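Local coordinates for protein translation elongation factor 1A (Methanosarcina mazei, PDB 3WND) that binds cysteinyl-tRNA(Cys) in its GTP-bound form and probably acts as a translation elongation factor related to SelB, at residues V24-T29 and T35-N40; V63-H68 and N82-A87; L77-N82 and V306-E311. All blocks are in the same frame, centred on the assembly; numbering follows the deposited sequence.

Overall arrangement
All three contacts are made almost wholly by buried residues; only Asn82, in contact 3, is partly exposed. Contacts 1 and 2, with centres about 8 Å apart, pack helices on opposite faces of the mixed sheet, from its neighbouring strands 21-28 and 61-66. Contact 1 is apolar; contact 2 is nearly so, with one serine hydroxyl against a valine methyl. Contacts 2 and 3, about 11 Å apart between centres, both use the C-terminal part of helix 74-83, contact 2 through Ile83 and Ser84, contact 3 through Thr79 and Asn82. Contact 3 reaches the C-terminal beta domain and alone carries a hydrogen bond between its segments, so polar chemistry appears where two domains meet.

Contact 1: V24-T29 and T35-N40; sequences VAIIGT and TSLAAN
Ile26 sets its two CB branches against two successive helix residues, Leu37 and Ala38, one branch to each. With CG1 anti to the carbonyl carbon (chi1 -50°), that branch meets the methyl of Ala38, Ile26 CG1 lying 4.1 Å from Ala38 CB. The other branch, Ile26 CG2, stands anti to the backbone N and comes 4.2 Å from Leu37 CD2. All three residues direct their CA-CB bonds at the opposite segment, yet the contact is modest, burying 125 Å² in total. Ile26 was modelled in two conformers, and this account holds for one of them.

Asn40 ND2 turns back to Ser36 O at 2.9 Å. That oxygen also accepts Asn40 N, the two donors arriving on opposite faces of the carbonyl plane. Between the segments runs the P-loop, here with Arg34 where related GTPases carry lysine; Thr35 and Ser36 contact GDP in a nucleotide-bound structure of this protein, but no GDP is bound here. Gly28 opens this loop at a positive phi (145°), where any CB would collide with the carbonyl oxygen of Ile27.

Around the pair, Val88 and Cys90 of strand 86-91 pack on Ile26, and Cys90 also touches Leu37. From strand 61-66, Phe64 meets Ile26 and Asp66 touches Ala38, while Asp66 OD2 is hydrogen-bonded to Thr35 OG1; the helix thus covers one face of the sheet across these three strands.

Contact 2: V63-H68 and N82-A87; sequences VFVDAH and NISDIA
Val65 meets Ile83 and Ser84 inside a beta-alpha-beta crossover, in which strand 61-66 leads through helix 74-83 into strand 86-91. One methyl does all the touching from the strand: Val65 CG2 is 4.1 Å from Ile83 CD1 and equally 4.1 Å from Ser84 OG. The Val65 and Ile83 side chains cross at about a right angle. Ile83 CG1 sits between its backbone N and carbonyl carbon (chi1 74°), a placement that carries CD1 toward the strand.

The approach of Ser84 OG to the valine is van der Waals only. Its hydrogen bond goes to Ala80 O in the last turn of the helix, which satisfies the hydroxyl although it faces an apolar methyl. The other Val65 branch, CG1, packs on the methyl of Ala80, so the valine is applied both to the helix and to the residues that leave it. Met52 of strand 51-55 borders Val65 and Ile83 as well.

Strand 21-28 lies between 61-66 and 86-91 and bonds to both through its backbone, the parallel order expected of the alpha/beta sheet in a P-loop GTPase domain.

Contact 3: L77-N82 and V306-E311; sequences LITALN and VGLQSE
Thr79 and Leu308 bring their CA atoms to 5.5 Å as the side of helix 77-82 meets the type II' turn Val306-Gln309, in which Gly307 takes the positive phi (56°) of the second position. One hydrogen bond joins the two: Asn82 ND2 donates to Gly307 O over 2.9 Å. The bond is fairly straight at the hydrogen (157°), and the oxygen lies in the plane of the asparagine amide. At the acceptor the approach is bent, with a C=O...N angle of 132° and the donor tilted out of the carbonyl plane.

Leu308 adds its methyls. Its side chain bends toward the helix, although its CB leaves the backbone alongside the helix rather than at it. Leu308 CD2 comes 3.5 Å from Asn82 CB and packs against the helix backbone 3.9 Å from Thr79 O, while the other methyl, CD1, rests on Ile83. The turn joins strands 301-306 and 309-320 as a beta hairpin of the C-terminal domain, and the helix follows the strand bearing Asp66, the place of the switch II helix in EF-Tu-like GTPases, so the contact joins two domains.

Were an alanine here in place of Asn82, the carboxamide would be absent and Gly307 O would probably be left without its donor from the helix, weakening the hold on the turn.

Thr79 OG1 turns to Lys75 O within its own helix. Within the turn, Gln309 NE2 bonds weakly to Val306 O and also reaches Ala345 O, while Lys215 NZ donates to Asn82 O.

Contact 1: V24-T29 and T35-N40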
loop_
_atom_site.group_PDB
_atom_site.type_symbol
_atom_site.label_atom_id
_atom_site.label_comp_id
_atom_site.label_asym_id
_atom_site.label_seq_id
_atom_site.Cartn_x
_atom_site.Cartn_y
_atom_site.Cartn_z
ATOM N N VAL A 24 -1.399 -7.477 -4.085
ATOM C CA VAL A 24 -2.215 -7.755 -2.872
ATOM C C VAL A 24 -1.349 -7.561 -1.632
ATOM O O VAL A 24 -0.196 -8.006 -1.570
ATOM C CB VAL A 24 -2.774 -9.228 -2.975
ATOM C CG1 VAL A 24 -3.617 -9.538 -1.726
ATOM C CG2 VAL A 24 -3.574 -9.450 -4.272
ATOM N N ALA A 25 -1.838 -6.789 -0.689
ATOM C CA ALA A 25 -1.200 -6.631 0.623
ATOM C C ALA A 25 -1.785 -7.571 1.614
ATOM O O ALA A 25 -2.995 -7.667 1.759
ATOM C CB ALA A 25 -1.458 -5.226 1.120
ATOM N N ILE A 26 -0.927 -8.335 2.265
ATOM C CA ILE A 26 -1.418 -9.262 3.348
ATOM C C ILE A 26 -0.961 -8.622 4.649
ATOM O O ILE A 26 0.261 -8.425 4.893
ATOM C CB ILE A 26 -0.851 -10.735 3.247
ATOM C CG1 ILE A 26 -1.005 -11.365 1.833
ATOM C CG2 ILE A 26 -1.450 -11.583 4.381
ATOM C CD1 ILE A 26 -2.391 -11.482 1.268
ATOM N N ILE A 27 -1.954 -8.252 5.469
ATOM C CA ILE A 27 -1.686 -7.476 6.642
ATOM C C ILE A 27 -2.435 -8.027 7.851
ATOM O O ILE A 27 -3.419 -8.830 7.736
ATOM C CB ILE A 27 -2.075 -5.967 6.420
ATOM C CG1 ILE A 27 -3.602 -5.812 6.254
ATOM C CG2 ILE A 27 -1.268 -5.336 5.217
ATOM C CD1 ILE A 27 -4.067 -4.333 6.400
ATOM N N GLY A 28 -2.060 -7.538 8.996
ATOM C CA GLY A 28 -2.807 -7.727 10.229
ATOM C C GLY A 28 -1.950 -7.854 11.449
ATOM O O GLY A 28 -0.706 -7.635 11.385
ATOM N N THR A 29 -2.603 -8.121 12.567
ATOM C CA THR A 29 -1.978 -8.161 13.908
ATOM C C THR A 29 -0.975 -9.268 14.118
ATOM O O THR A 29 -0.720 -10.118 13.213
ATOM C CB THR A 29 -3.117 -8.186 15.007
ATOM O OG1 THR A 29 -2.542 -7.845 16.290
ATOM C CG2 THR A 29 -3.869 -9.515 15.053
ATOM N N THR A 35 2.157 -14.157 7.595
ATOM C CA THR A 35 3.293 -14.656 6.814
ATOM C C THR A 35 3.061 -16.046 6.281
ATOM O O THR A 35 3.344 -16.281 5.102
ATOM C CB THR A 35 4.585 -14.616 7.678
ATOM O OG1 THR A 35 4.854 -13.245 8.007
ATOM C CG2 THR A 35 5.745 -15.245 6.899
ATOM N N SER A 36 2.374 -16.938 7.051
ATOM C CA SER A 36 2.145 -18.248 6.505
ATOM C C SER A 36 1.203 -18.197 5.354
ATOM O O SER A 36 1.331 -18.964 4.418
ATOM C CB SER A 36 1.535 -19.117 7.622
ATOM O OG SER A 36 2.543 -19.320 8.590
ATOM N N LEU A 37 0.263 -17.245 5.399
ATOM C CA LEU A 37 -0.703 -17.184 4.259
ATOM C C LEU A 37 0.068 -16.676 2.989
ATOM O O LEU A 37 -0.092 -17.264 1.889
ATOM C CB LEU A 37 -1.868 -16.246 4.629
ATOM C CG LEU A 37 -2.916 -15.996 3.488
ATOM C CD1 LEU A 37 -3.484 -17.278 2.996
ATOM C CD2 LEU A 37 -3.964 -14.947 3.933
ATOM N N ALA A 38 0.755 -15.532 3.165
ATOM C CA ALA A 38 1.504 -14.903 2.054
ATOM C C ALA A 38 2.440 -16.023 1.454
ATOM O O ALA A 38 2.515 -16.221 0.230
ATOM C CB ALA A 38 2.348 -13.694 2.548
ATOM N N ALA A 39 3.187 -16.711 2.345
ATOM C CA ALA A 39 4.213 -17.684 1.925
ATOM C C ALA A 39 3.608 -18.872 1.140
ATOM O O ALA A 39 4.299 -19.488 0.338
ATOM C CB ALA A 39 4.994 -18.167 3.161
ATOM N N ASN A 40 2.339 -19.197 1.401
ATOM C CA ASN A 40 1.656 -20.265 0.668
ATOM C C ASN A 40 0.888 -19.788 -0.527
ATOM O O ASN A 40 0.294 -20.596 -1.268
ATOM C CB ASN A 40 0.710 -20.999 1.629
ATOM C CG ASN A 40 1.469 -22.006 2.535
ATOM O OD1 ASN A 40 1.985 -23.002 2.039
ATOM N ND2 ASN A 40 1.559 -21.750 3.826
#

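Contact 2: V63-H68 and N82-A87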
loop_
_atom_site.group_PDB
_atom_site.type_symbol
_atom_site.label_atom_id
_atom_site.label_comp_id
_atom_site.label_asym_id
_atom_site.label_seq_id
_atom_site.Cartn_x
_atom_site.Cartn_y
_atom_site.Cartn_z
ATOM N N VAL A 63 1.335 -10.403 -7.046
ATOM C CA VAL A 63 2.362 -10.155 -6.069
ATOM C C VAL A 63 1.633 -9.973 -4.739
ATOM O O VAL A 63 0.692 -9.145 -4.641
ATOM C CB VAL A 63 3.205 -8.919 -6.397
ATOM C CG1 VAL A 63 4.251 -8.638 -5.306
ATOM C CG2 VAL A 63 3.809 -9.118 -7.808
ATOM N N PHE A 64 2.047 -10.786 -3.755
ATOM C CA PHE A 64 1.504 -10.649 -2.366
ATOM C C PHE A 64 2.550 -10.037 -1.500
ATOM O O PHE A 64 3.645 -10.530 -1.386
ATOM C CB PHE A 64 1.088 -12.029 -1.804
ATOM C CG PHE A 64 0.126 -12.729 -2.660
ATOM C CD1 PHE A 64 0.564 -13.613 -3.641
ATOM C CD2 PHE A 64 -1.212 -12.518 -2.481
ATOM C CE1 PHE A 64 -0.368 -14.221 -4.466
ATOM C CE2 PHE A 64 -2.148 -13.195 -3.267
ATOM C CZ PHE A 64 -1.704 -14.058 -4.272
ATOM N N VAL A 65 2.211 -8.946 -0.842
ATOM C CA VAL A 65 3.211 -8.250 -0.073
ATOM C C VAL A 65 2.852 -8.456 1.380
ATOM O O VAL A 65 1.760 -8.050 1.871
ATOM C CB VAL A 65 3.148 -6.758 -0.425
ATOM C CG1 VAL A 65 4.192 -6.041 0.394
ATOM C CG2 VAL A 65 3.303 -6.618 -1.923
ATOM N N ASP A 66 3.764 -9.136 2.068
ATOM C CA ASP A 66 3.616 -9.354 3.501
ATOM C C ASP A 66 4.240 -8.202 4.240
ATOM O O ASP A 66 5.490 -7.951 4.104
ATOM C CB ASP A 66 4.308 -10.679 3.865
ATOM C CG ASP A 66 4.356 -10.971 5.428
ATOM O OD1 ASP A 66 3.686 -10.319 6.248
ATOM O OD2 ASP A 66 5.080 -11.938 5.781
ATOM N N ALA A 67 3.384 -7.430 4.958
ATOM C CA ALA A 67 3.953 -6.309 5.774
ATOM C C ALA A 67 4.533 -6.829 7.106
ATOM O O ALA A 67 3.978 -6.599 8.230
ATOM C CB ALA A 67 2.812 -5.276 6.056
ATOM N N HIS A 68 5.609 -7.604 7.001
ATOM C CA HIS A 68 6.058 -8.371 8.173
ATOM C C HIS A 68 6.641 -7.585 9.286
ATOM O O HIS A 68 6.801 -8.149 10.372
ATOM C CB HIS A 68 6.995 -9.541 7.749
ATOM C CG HIS A 68 8.331 -9.062 7.223
ATOM N ND1 HIS A 68 8.644 -8.982 5.863
ATOM C CD2 HIS A 68 9.352 -8.443 7.881
ATOM C CE1 HIS A 68 9.846 -8.465 5.719
ATOM N NE2 HIS A 68 10.320 -8.150 6.937
ATOM N N ASN A 82 0.230 1.107 -0.076
ATOM C CA ASN A 82 0.303 2.031 -1.195
ATOM C C ASN A 82 0.954 1.473 -2.443
ATOM O O ASN A 82 1.002 2.192 -3.443
ATOM C CB ASN A 82 1.046 3.350 -0.725
ATOM C CG ASN A 82 0.058 4.369 0.020
ATOM O OD1 ASN A 82 -1.187 4.221 -0.081
ATOM N ND2 ASN A 82 0.615 5.438 0.685
ATOM N N ILE A 83 1.422 0.213 -2.411
ATOM C CA ILE A 83 1.819 -0.482 -3.673
ATOM C C ILE A 83 0.828 -1.513 -4.115
ATOM O O ILE A 83 0.980 -2.094 -5.160
ATOM C CB ILE A 83 3.269 -1.094 -3.553
ATOM C CG1 ILE A 83 3.296 -2.306 -2.691
ATOM C CG2 ILE A 83 4.294 -0.002 -3.236
ATOM C CD1 ILE A 83 4.768 -2.834 -2.538
ATOM N N SER A 84 -0.200 -1.729 -3.283
ATOM C CA SER A 84 -1.167 -2.754 -3.575
ATOM C C SER A 84 -2.516 -2.200 -3.964
ATOM O O SER A 84 -2.858 -1.029 -3.657
ATOM C CB SER A 84 -1.301 -3.678 -2.351
ATOM O OG SER A 84 -0.053 -4.288 -2.068
ATOM N N ASP A 85 -3.346 -3.042 -4.597
ATOM C CA ASP A 85 -4.714 -2.619 -4.894
ATOM C C ASP A 85 -5.756 -3.375 -4.102
ATOM O O ASP A 85 -6.913 -2.942 -4.094
ATOM C CB ASP A 85 -5.019 -2.777 -6.415
ATOM C CG ASP A 85 -4.257 -1.704 -7.247
ATOM O OD1 ASP A 85 -4.254 -0.494 -6.889
ATOM O OD2 ASP A 85 -3.689 -2.100 -8.220
ATOM N N ILE A 86 -5.354 -4.503 -3.492
ATOM C CA ILE A 86 -6.301 -5.340 -2.737
ATOM C C ILE A 86 -5.651 -5.581 -1.383
ATOM O O ILE A 86 -4.452 -5.844 -1.356
ATOM C CB ILE A 86 -6.430 -6.738 -3.402
ATOM C CG1 ILE A 86 -7.041 -6.597 -4.817
ATOM C CG2 ILE A 86 -7.340 -7.641 -2.545
ATOM C CD1 ILE A 86 -7.038 -7.889 -5.662
ATOM N N ALA A 87 -6.464 -5.492 -0.307
ATOM C CA ALA A 87 -5.921 -5.741 1.055
ATOM C C ALA A 87 -6.552 -6.981 1.582
ATOM O O ALA A 87 -7.764 -7.116 1.495
ATOM C CB ALA A 87 -6.188 -4.561 2.034
#

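Contact 3: L77-N82 and V306-E311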
loop_
_atom_site.group_PDB
_atom_site.type_symbol
_atom_site.label_atom_id
_atom_site.label_comp_id
_atom_site.label_asym_id
_atom_site.label_seq_id
_atom_site.Cartn_x
_atom_site.Cartn_y
_atom_site.Cartn_z
ATOM N N LEU A 77 3.527 -1.356 6.930
ATOM C CA LEU A 77 2.121 -1.455 6.540
ATOM C C LEU A 77 1.756 -0.489 5.403
ATOM O O LEU A 77 1.081 -0.847 4.446
ATOM C CB LEU A 77 1.240 -1.140 7.761
ATOM C CG LEU A 77 -0.293 -1.135 7.541
ATOM C CD1 LEU A 77 -0.813 -2.516 7.270
ATOM C CD2 LEU A 77 -0.935 -0.523 8.792
ATOM N N ILE A 78 2.159 0.770 5.561
ATOM C CA ILE A 78 1.709 1.789 4.614
ATOM C C ILE A 78 2.377 1.561 3.272
ATOM O O ILE A 78 1.777 1.789 2.247
ATOM C CB ILE A 78 1.875 3.205 5.164
ATOM C CG1 ILE A 78 1.095 3.373 6.503
ATOM C CG2 ILE A 78 1.507 4.210 4.029
ATOM C CD1 ILE A 78 -0.391 3.001 6.360
ATOM N N THR A 79 3.645 1.124 3.252
ATOM C CA THR A 79 4.274 0.757 1.945
ATOM C C THR A 79 3.510 -0.377 1.285
ATOM O O THR A 79 3.219 -0.269 0.090
ATOM C CB THR A 79 5.762 0.363 2.172
ATOM O OG1 THR A 79 6.489 1.455 2.764
ATOM C CG2 THR A 79 6.419 -0.070 0.853
ATOM N N ALA A 80 3.195 -1.466 2.033
ATOM C CA ALA A 80 2.478 -2.570 1.434
ATOM C C ALA A 80 1.153 -2.088 0.867
ATOM O O ALA A 80 0.780 -2.464 -0.223
ATOM C CB ALA A 80 2.182 -3.597 2.514
ATOM N N LEU A 81 0.485 -1.240 1.646
ATOM C CA LEU A 81 -0.800 -0.733 1.168
ATOM C C LEU A 81 -0.699 0.158 -0.068
ATOM O O LEU A 81 -1.522 0.052 -0.949
ATOM C CB LEU A 81 -1.624 -0.041 2.253
ATOM C CG LEU A 81 -2.129 -1.035 3.353
ATOM C CD1 LEU A 81 -2.821 -0.368 4.504
ATOM C CD2 LEU A 81 -3.049 -2.193 2.767
ATOM N N ASN A 82 0.230 1.107 -0.076
ATOM C CA ASN A 82 0.303 2.031 -1.195
ATOM C C ASN A 82 0.954 1.473 -2.443
ATOM O O ASN A 82 1.002 2.192 -3.443
ATOM C CB ASN A 82 1.046 3.350 -0.725
ATOM C CG ASN A 82 0.058 4.369 0.020
ATOM O OD1 ASN A 82 -1.187 4.221 -0.081
ATOM N ND2 ASN A 82 0.615 5.438 0.685
ATOM N N VAL A 306 3.264 9.874 2.505
ATOM C CA VAL A 306 2.661 10.212 1.230
ATOM C C VAL A 306 3.375 9.345 0.227
ATOM O O VAL A 306 4.597 9.225 0.242
ATOM C CB VAL A 306 2.688 11.726 0.899
ATOM C CG1 VAL A 306 4.124 12.211 0.715
ATOM C CG2 VAL A 306 1.812 12.051 -0.343
ATOM N N GLY A 307 2.599 8.691 -0.658
ATOM C CA GLY A 307 3.212 7.711 -1.550
ATOM C C GLY A 307 3.948 6.650 -0.711
ATOM O O GLY A 307 3.362 6.085 0.247
ATOM N N LEU A 308 5.236 6.404 -1.050
ATOM C CA LEU A 308 6.020 5.431 -0.287
ATOM C C LEU A 308 7.069 6.154 0.568
ATOM O O LEU A 308 8.122 5.578 0.924
ATOM C CB LEU A 308 6.659 4.402 -1.240
ATOM C CG LEU A 308 5.677 3.769 -2.232
ATOM C CD1 LEU A 308 6.478 2.734 -2.993
ATOM C CD2 LEU A 308 4.465 3.086 -1.553
ATOM N N GLN A 309 6.761 7.413 0.877
ATOM C CA GLN A 309 7.672 8.246 1.741
ATOM C C GLN A 309 7.076 8.333 3.165
ATOM O O GLN A 309 5.845 8.277 3.375
ATOM C CB GLN A 309 7.828 9.615 1.118
ATOM C CG GLN A 309 8.511 9.587 -0.215
ATOM C CD GLN A 309 8.165 10.844 -1.069
ATOM O OE1 GLN A 309 9.063 11.587 -1.511
ATOM N NE2 GLN A 309 6.869 11.047 -1.348
ATOM N N SER A 310 7.960 8.495 4.164
ATOM C CA SER A 310 7.490 8.623 5.526
ATOM C C SER A 310 8.495 9.404 6.321
ATOM O O SER A 310 9.629 8.906 6.511
ATOM C CB SER A 310 7.315 7.244 6.181
ATOM O OG SER A 310 8.496 6.436 6.059
ATOM N N GLU A 311 8.103 10.574 6.853
ATOM C CA GLU A 311 9.082 11.420 7.573
ATOM C C GLU A 311 8.394 12.132 8.720
ATOM O O GLU A 311 7.163 12.443 8.615
ATOM C CB GLU A 311 9.576 12.434 6.574
ATOM C CG GLU A 311 10.356 11.812 5.367
ATOM C CD GLU A 311 11.588 10.919 5.708
ATOM O OE1 GLU A 311 12.125 10.979 6.835
ATOM O OE2 GLU A 311 12.094 10.117 4.835
#